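Local coordinates for protein AvrA (Salmonella typhimurium, PDB 6BE0) that probably acetylates serine and threonine residues of target proteins with acetyl-CoA, as a bacterial effector of the YopJ family that binds inositol hexakisphosphate, at residues Ser63-Asp68 and Ser121-Ser126; Leu177-Ser182 and Gly187-Ala192. All coordinates share one frame; numbering follows the deposited sequence.

Contact 1: Ser63-Asp68 and Ser121-Ser126; sequences SYEETD and SGIHIS
Ile123 meets the first turn of helix 65-82 with its side chain, just before strand 125-133 enters the central mixed sheet of the YopJ acetyltransferase fold. It illustrates how a water can link a carboxylate to a carbonyl, two groups with no hydrogen bond of their own. At Ile123, CG1 lies anti to the carbonyl carbon (chi1 -57°), and the extended chain carries CD1 to the helix backbone, 3.6 Å from Glu66 CA and 3.7 Å from Glu65 O. The Glu65 and Ile123 side chains lie antiparallel: Glu65 CB is 3.9 Å from Ile123 CD1, and at the other end Glu65 OE1 is 3.6 Å from Ile123 CB. Glu65 OE1 and Ile123 O, both acceptors, approach to 3.2 Å without a hydrogen bond. A water donates instead to the other carboxylate oxygen, Glu65 OE2, at 2.5 Å, a length too short to trust, and to Ile123 O at a long 3.3 Å. Next in sequence, His124 turns away from the helix and hydrogen-bonds to Glu143. Ile125 points back toward helix 65-82, where it touches Met72, and also rests on Cys186. Beyond it, Ser126 OG makes a weak hydrogen bond to Glu143 OE2.

Contact 2: Leu177-Ser182 and Gly187-Ala192; sequences LDIQRS and GIFSLA. With COA (coenzyme A), chain C.
Phe189 projects from helix 186-199 onto the loop that leaves strand 170-176, an aromatic packing contact with a CH-pi interaction in the core of the YopJ acetyltransferase fold. Gln180, in that loop, shows how one residue can serve a core and a loop at once. Its CB sits over one face of the Phe189 ring, offset toward the rim, 3.9 Å from the centroid and 16° off the normal. CG, placed anti to the backbone N (chi1 177°), stays by the same side of the ring, 3.8 Å from Phe189 CE2. The amide then runs nearly parallel to the ring, the planes 16° apart, with OE1 4.0 Å from Phe189 CD2. NE2 turns back to its own loop and gives Ser182 O an almost straight hydrogen bond of 3.1 Å, which fixes the rotation of the amide. Farther round the ring, Ile179 CD1 packs 3.9 Å from Phe189 CD1. Arg181 directs its CB away from the helix; its guanidinium is held by a salt bridge to Asp178 OD1, whose hydrogen bond is weak, and by NH2 to Asp178 O. Arg181 CB lies 3.5 Å from coenzyme A N9A, and NH1 makes a weak, in-plane hydrogen bond to the ribose oxygen O4B.

From the N terminus, contact 1 comes first: residues 63-68, at the start of helix 65-82, meet 121-126 after an excursion through strand 88-91, helix 94-106 and strand 111-117. That loop is complete before contact 2 opens, so the two are in series, neither nesting nor crossing. Contact 2 closes a short loop between the segment after strand 170-176 and helix 186-199. In space the two adjoin, their centres about 12 Å apart. Contact 1 joins helix 65-82 to the entry of strand 125-133, and contact 2 joins the coenzyme A loop to helix 186-199. Bridging pairs connect them: Ser190 OG lies 2.8 Å from Ile125 O, a probable hydrogen bond, and Ile188 packs on Asp68.

Contact 1: Ser63-Asp68 and Ser121-Ser126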
loop_
_atom_site.group_PDB
_atom_site.type_symbol
_atom_site.label_atom_id
_atom_site.label_comp_id
_atom_site.label_asym_id
_atom_site.label_seq_id
_atom_site.Cartn_x
_atom_site.Cartn_y
_atom_site.Cartn_z
ATOM N N SER A 63 5.861 15.768 9.010
ATOM C CA SER A 63 6.172 14.775 7.987
ATOM C C SER A 63 6.953 13.613 8.590
ATOM O O SER A 63 7.981 13.816 9.238
ATOM C CB SER A 63 6.966 15.406 6.844
ATOM O OG SER A 63 7.352 14.423 5.898
ATOM N N TYR A 64 6.457 12.399 8.370
ATOM C CA TYR A 64 7.070 11.189 8.910
ATOM C C TYR A 64 7.765 10.359 7.831
ATOM O O TYR A 64 8.295 9.286 8.119
ATOM C CB TYR A 64 6.011 10.333 9.608
ATOM C CG TYR A 64 5.290 11.046 10.727
ATOM C CD1 TYR A 64 5.868 11.169 11.983
ATOM C CD2 TYR A 64 4.029 11.594 10.530
ATOM C CE1 TYR A 64 5.215 11.820 13.009
ATOM C CE2 TYR A 64 3.366 12.247 11.552
ATOM C CZ TYR A 64 3.963 12.355 12.791
ATOM O OH TYR A 64 3.309 13.003 13.813
ATOM N N GLU A 65 7.760 10.858 6.598
ATOM C CA GLU A 65 8.291 10.117 5.454
ATOM C C GLU A 65 9.738 9.687 5.657
ATOM O O GLU A 65 10.087 8.530 5.428
ATOM C CB GLU A 65 8.193 10.959 4.178
ATOM C CG GLU A 65 6.798 11.453 3.858
ATOM C CD GLU A 65 6.718 12.157 2.521
ATOM O OE1 GLU A 65 7.770 12.315 1.863
ATOM O OE2 GLU A 65 5.602 12.558 2.130
ATOM N N GLU A 66 10.575 10.628 6.080
ATOM C CA GLU A 66 12.001 10.373 6.246
ATOM C C GLU A 66 12.252 9.248 7.245
ATOM O O GLU A 66 13.110 8.395 7.026
ATOM C CB GLU A 66 12.722 11.647 6.697
ATOM C CG GLU A 66 14.210 11.462 6.970
ATOM C CD GLU A 66 14.953 10.865 5.787
ATOM O OE1 GLU A 66 14.971 11.503 4.712
ATOM O OE2 GLU A 66 15.515 9.758 5.930
ATOM N N THR A 67 11.498 9.244 8.339
ATOM C CA THR A 67 11.668 8.223 9.367
ATOM C C THR A 67 11.171 6.873 8.856
ATOM O O THR A 67 11.819 5.849 9.070
ATOM C CB THR A 67 10.929 8.592 10.668
ATOM O OG1 THR A 67 11.397 9.862 11.140
ATOM C CG2 THR A 67 11.167 7.535 11.745
ATOM N N ASP A 68 10.027 6.875 8.178
ATOM C CA ASP A 68 9.504 5.656 7.566
ATOM C C ASP A 68 10.541 5.040 6.635
ATOM O O ASP A 68 10.781 3.835 6.676
ATOM C CB ASP A 68 8.214 5.938 6.792
ATOM C CG ASP A 68 7.016 6.149 7.701
ATOM O OD1 ASP A 68 7.102 5.828 8.906
ATOM O OD2 ASP A 68 5.976 6.623 7.197
ATOM N N SER A 121 14.432 13.236 -5.525
ATOM C CA SER A 121 14.734 14.240 -4.508
ATOM C C SER A 121 13.664 14.282 -3.419
ATOM O O SER A 121 13.582 15.248 -2.660
ATOM C CB SER A 121 14.868 15.626 -5.144
ATOM O OG SER A 121 15.270 16.587 -4.183
ATOM N N GLY A 122 12.842 13.239 -3.351
ATOM C CA GLY A 122 11.808 13.144 -2.340
ATOM C C GLY A 122 11.447 11.696 -2.085
ATOM O O GLY A 122 12.056 10.791 -2.657
ATOM N N ILE A 123 10.457 11.482 -1.226
ATOM C CA ILE A 123 10.017 10.138 -0.870
ATOM C C ILE A 123 8.575 9.903 -1.299
ATOM O O ILE A 123 7.665 10.609 -0.865
ATOM C CB ILE A 123 10.137 9.888 0.647
ATOM C CG1 ILE A 123 11.574 10.129 1.115
ATOM C CG2 ILE A 123 9.704 8.463 0.991
ATOM C CD1 ILE A 123 11.723 10.208 2.619
ATOM N N HIS A 124 8.379 8.909 -2.157
ATOM C CA HIS A 124 7.045 8.436 -2.495
ATOM C C HIS A 124 7.072 6.916 -2.596
ATOM O O HIS A 124 7.444 6.351 -3.626
ATOM C CB HIS A 124 6.544 9.051 -3.802
ATOM C CG HIS A 124 5.119 8.711 -4.112
ATOM N ND1 HIS A 124 4.056 9.286 -3.452
ATOM C CD2 HIS A 124 4.584 7.840 -5.002
ATOM C CE1 HIS A 124 2.927 8.793 -3.923
ATOM N NE2 HIS A 124 3.218 7.913 -4.866
ATOM N N ILE A 125 6.679 6.265 -1.508
ATOM C CA ILE A 125 6.718 4.814 -1.420
ATOM C C ILE A 125 5.379 4.210 -1.826
ATOM O O ILE A 125 4.354 4.475 -1.196
ATOM C CB ILE A 125 7.088 4.361 0.007
ATOM C CG1 ILE A 125 8.499 4.847 0.355
ATOM C CG2 ILE A 125 7.005 2.842 0.133
ATOM C CD1 ILE A 125 8.870 4.685 1.815
ATOM N N SER A 126 5.400 3.408 -2.887
ATOM C CA SER A 126 4.223 2.671 -3.339
ATOM C C SER A 126 4.451 1.175 -3.159
ATOM O O SER A 126 5.544 0.750 -2.785
ATOM C CB SER A 126 3.914 2.981 -4.804
ATOM O OG SER A 126 3.703 4.366 -5.002
HETATM O O HOH W 1 5.819 13.231 -0.318
#

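Contact 2: Leu177-Ser182 and Gly187-Ala192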
loop_
_atom_site.group_PDB
_atom_site.type_symbol
_atom_site.label_atom_id
_atom_site.label_comp_id
_atom_site.label_asym_id
_atom_site.label_seq_id
_atom_site.Cartn_x
_atom_site.Cartn_y
_atom_site.Cartn_z
ATOM N N LEU A 177 -6.152 4.175 -5.619
ATOM C CA LEU A 177 -6.982 3.767 -4.489
ATOM C C LEU A 177 -7.689 4.961 -3.854
ATOM O O LEU A 177 -8.862 4.871 -3.489
ATOM C CB LEU A 177 -6.135 3.037 -3.441
ATOM C CG LEU A 177 -5.497 1.714 -3.879
ATOM C CD1 LEU A 177 -4.757 1.074 -2.713
ATOM C CD2 LEU A 177 -6.531 0.746 -4.444
ATOM N N ASP A 178 -6.973 6.077 -3.738
ATOM C CA ASP A 178 -7.492 7.277 -3.086
ATOM C C ASP A 178 -8.063 6.947 -1.711
ATOM O O ASP A 178 -9.229 7.222 -1.429
ATOM C CB ASP A 178 -8.563 7.948 -3.953
ATOM C CG ASP A 178 -8.970 9.319 -3.429
ATOM O OD1 ASP A 178 -8.127 9.997 -2.801
ATOM O OD2 ASP A 178 -10.134 9.719 -3.645
ATOM N N ILE A 179 -7.235 6.336 -0.867
ATOM C CA ILE A 179 -7.607 6.050 0.514
ATOM C C ILE A 179 -6.659 6.768 1.468
ATOM O O ILE A 179 -6.960 6.920 2.651
ATOM C CB ILE A 179 -7.597 4.539 0.807
ATOM C CG1 ILE A 179 -6.247 3.926 0.429
ATOM C CG2 ILE A 179 -8.728 3.855 0.048
ATOM C CD1 ILE A 179 -6.071 2.497 0.908
ATOM N N GLN A 180 -5.513 7.202 0.951
ATOM C CA GLN A 180 -4.613 8.064 1.706
ATOM C C GLN A 180 -4.922 9.518 1.386
ATOM O O GLN A 180 -5.013 9.900 0.219
ATOM C CB GLN A 180 -3.146 7.762 1.392
ATOM C CG GLN A 180 -2.171 8.698 2.106
ATOM C CD GLN A 180 -0.757 8.588 1.584
ATOM O OE1 GLN A 180 -0.357 7.554 1.054
ATOM N NE2 GLN A 180 0.009 9.665 1.728
ATOM N N ARG A 181 -5.072 10.321 2.433
ATOM C CA ARG A 181 -5.310 11.752 2.289
ATOM C C ARG A 181 -4.307 12.537 3.128
ATOM O O ARG A 181 -4.034 13.703 2.847
ATOM C CB ARG A 181 -6.740 12.107 2.700
ATOM C CG ARG A 181 -7.812 11.238 2.055
ATOM C CD ARG A 181 -7.932 11.502 0.567
ATOM N NE ARG A 181 -8.881 10.603 -0.087
ATOM C CZ ARG A 181 -10.201 10.655 0.071
ATOM N NH1 ARG A 181 -10.751 11.551 0.880
ATOM N NH2 ARG A 181 -10.976 9.800 -0.578
ATOM N N SER A 182 -3.762 11.897 4.160
ATOM C CA SER A 182 -2.729 12.521 4.978
ATOM C C SER A 182 -1.471 12.710 4.138
ATOM O O SER A 182 -1.326 12.100 3.081
ATOM C CB SER A 182 -2.437 11.686 6.225
ATOM O OG SER A 182 -2.021 10.376 5.887
ATOM N N GLY A 187 4.414 5.335 3.067
ATOM C CA GLY A 187 5.118 4.139 3.494
ATOM C C GLY A 187 4.258 3.175 4.292
ATOM O O GLY A 187 4.293 1.969 4.061
ATOM N N ILE A 188 3.481 3.703 5.231
ATOM C CA ILE A 188 2.651 2.867 6.095
ATOM C C ILE A 188 1.552 2.177 5.294
ATOM O O ILE A 188 1.311 0.982 5.463
ATOM C CB ILE A 188 2.004 3.683 7.237
ATOM C CG1 ILE A 188 3.061 4.500 7.988
ATOM C CG2 ILE A 188 1.256 2.761 8.203
ATOM C CD1 ILE A 188 4.181 3.669 8.591
ATOM N N PHE A 189 0.887 2.936 4.427
ATOM C CA PHE A 189 -0.161 2.383 3.576
ATOM C C PHE A 189 0.386 1.264 2.696
ATOM O O PHE A 189 -0.224 0.203 2.582
ATOM C CB PHE A 189 -0.785 3.475 2.704
ATOM C CG PHE A 189 -1.943 4.182 3.351
ATOM C CD1 PHE A 189 -3.230 3.691 3.216
ATOM C CD2 PHE A 189 -1.747 5.338 4.089
ATOM C CE1 PHE A 189 -4.299 4.337 3.808
ATOM C CE2 PHE A 189 -2.812 5.987 4.684
ATOM C CZ PHE A 189 -4.090 5.485 4.542
ATOM N N SER A 190 1.542 1.499 2.084
ATOM C CA SER A 190 2.120 0.527 1.164
ATOM C C SER A 190 2.574 -0.733 1.900
ATOM O O SER A 190 2.430 -1.848 1.393
ATOM C CB SER A 190 3.295 1.148 0.406
ATOM O OG SER A 190 2.859 2.192 -0.450
ATOM N N LEU A 191 3.121 -0.550 3.097
ATOM C CA LEU A 191 3.572 -1.675 3.907
ATOM C C LEU A 191 2.392 -2.536 4.338
ATOM O O LEU A 191 2.459 -3.763 4.296
ATOM C CB LEU A 191 4.337 -1.179 5.135
ATOM C CG LEU A 191 4.859 -2.251 6.096
ATOM C CD1 LEU A 191 5.780 -3.237 5.389
ATOM C CD2 LEU A 191 5.574 -1.593 7.264
ATOM N N ALA A 192 1.312 -1.885 4.753
ATOM C CA ALA A 192 0.110 -2.590 5.183
ATOM C C ALA A 192 -0.523 -3.340 4.017
ATOM O O ALA A 192 -0.860 -4.519 4.135
ATOM C CB ALA A 192 -0.886 -1.615 5.792
HETATM N N1A COA C . -6.012 13.182 7.489
HETATM C C2A COA C . -7.183 12.477 7.450
HETATM N N3A COA C . -8.131 12.771 6.512
HETATM C C4A COA C . -7.920 13.773 5.602
HETATM C C5A COA C . -6.765 14.474 5.633
HETATM C C6A COA C . -5.806 14.166 6.592
HETATM N N6A COA C . -4.517 14.475 7.123
HETATM N N7A COA C . -6.802 15.401 4.634
HETATM C C8A COA C . -7.988 15.268 3.986
HETATM N N9A COA C . -8.682 14.269 4.578
HETATM C C1B COA C . -9.974 13.774 4.235
HETATM C C2B COA C . -10.872 14.149 5.119
HETATM O O2B COA C . -11.099 13.090 6.088
HETATM C C3B COA C . -12.218 14.438 4.263
HETATM O O3B COA C . -12.864 13.215 3.907
HETATM P P3B COA C . -14.347 12.918 4.465
HETATM O O7A COA C . -14.286 12.634 5.948
HETATM O O8A COA C . -15.234 14.113 4.215
HETATM O O9A COA C . -14.925 11.715 3.749
HETATM C C4B COA C . -11.780 15.073 3.151
HETATM O O4B COA C . -10.437 14.418 2.854
HETATM C C5B COA C . -11.604 16.560 3.422
HETATM O O5B COA C . -10.926 17.175 2.332
HETATM P P1A COA C . -11.725 18.184 1.380
HETATM O O1A COA C . -13.205 17.834 1.369
HETATM O O2A COA C . -11.534 19.603 1.887
HETATM O O3A COA C . -11.150 18.077 -0.092
#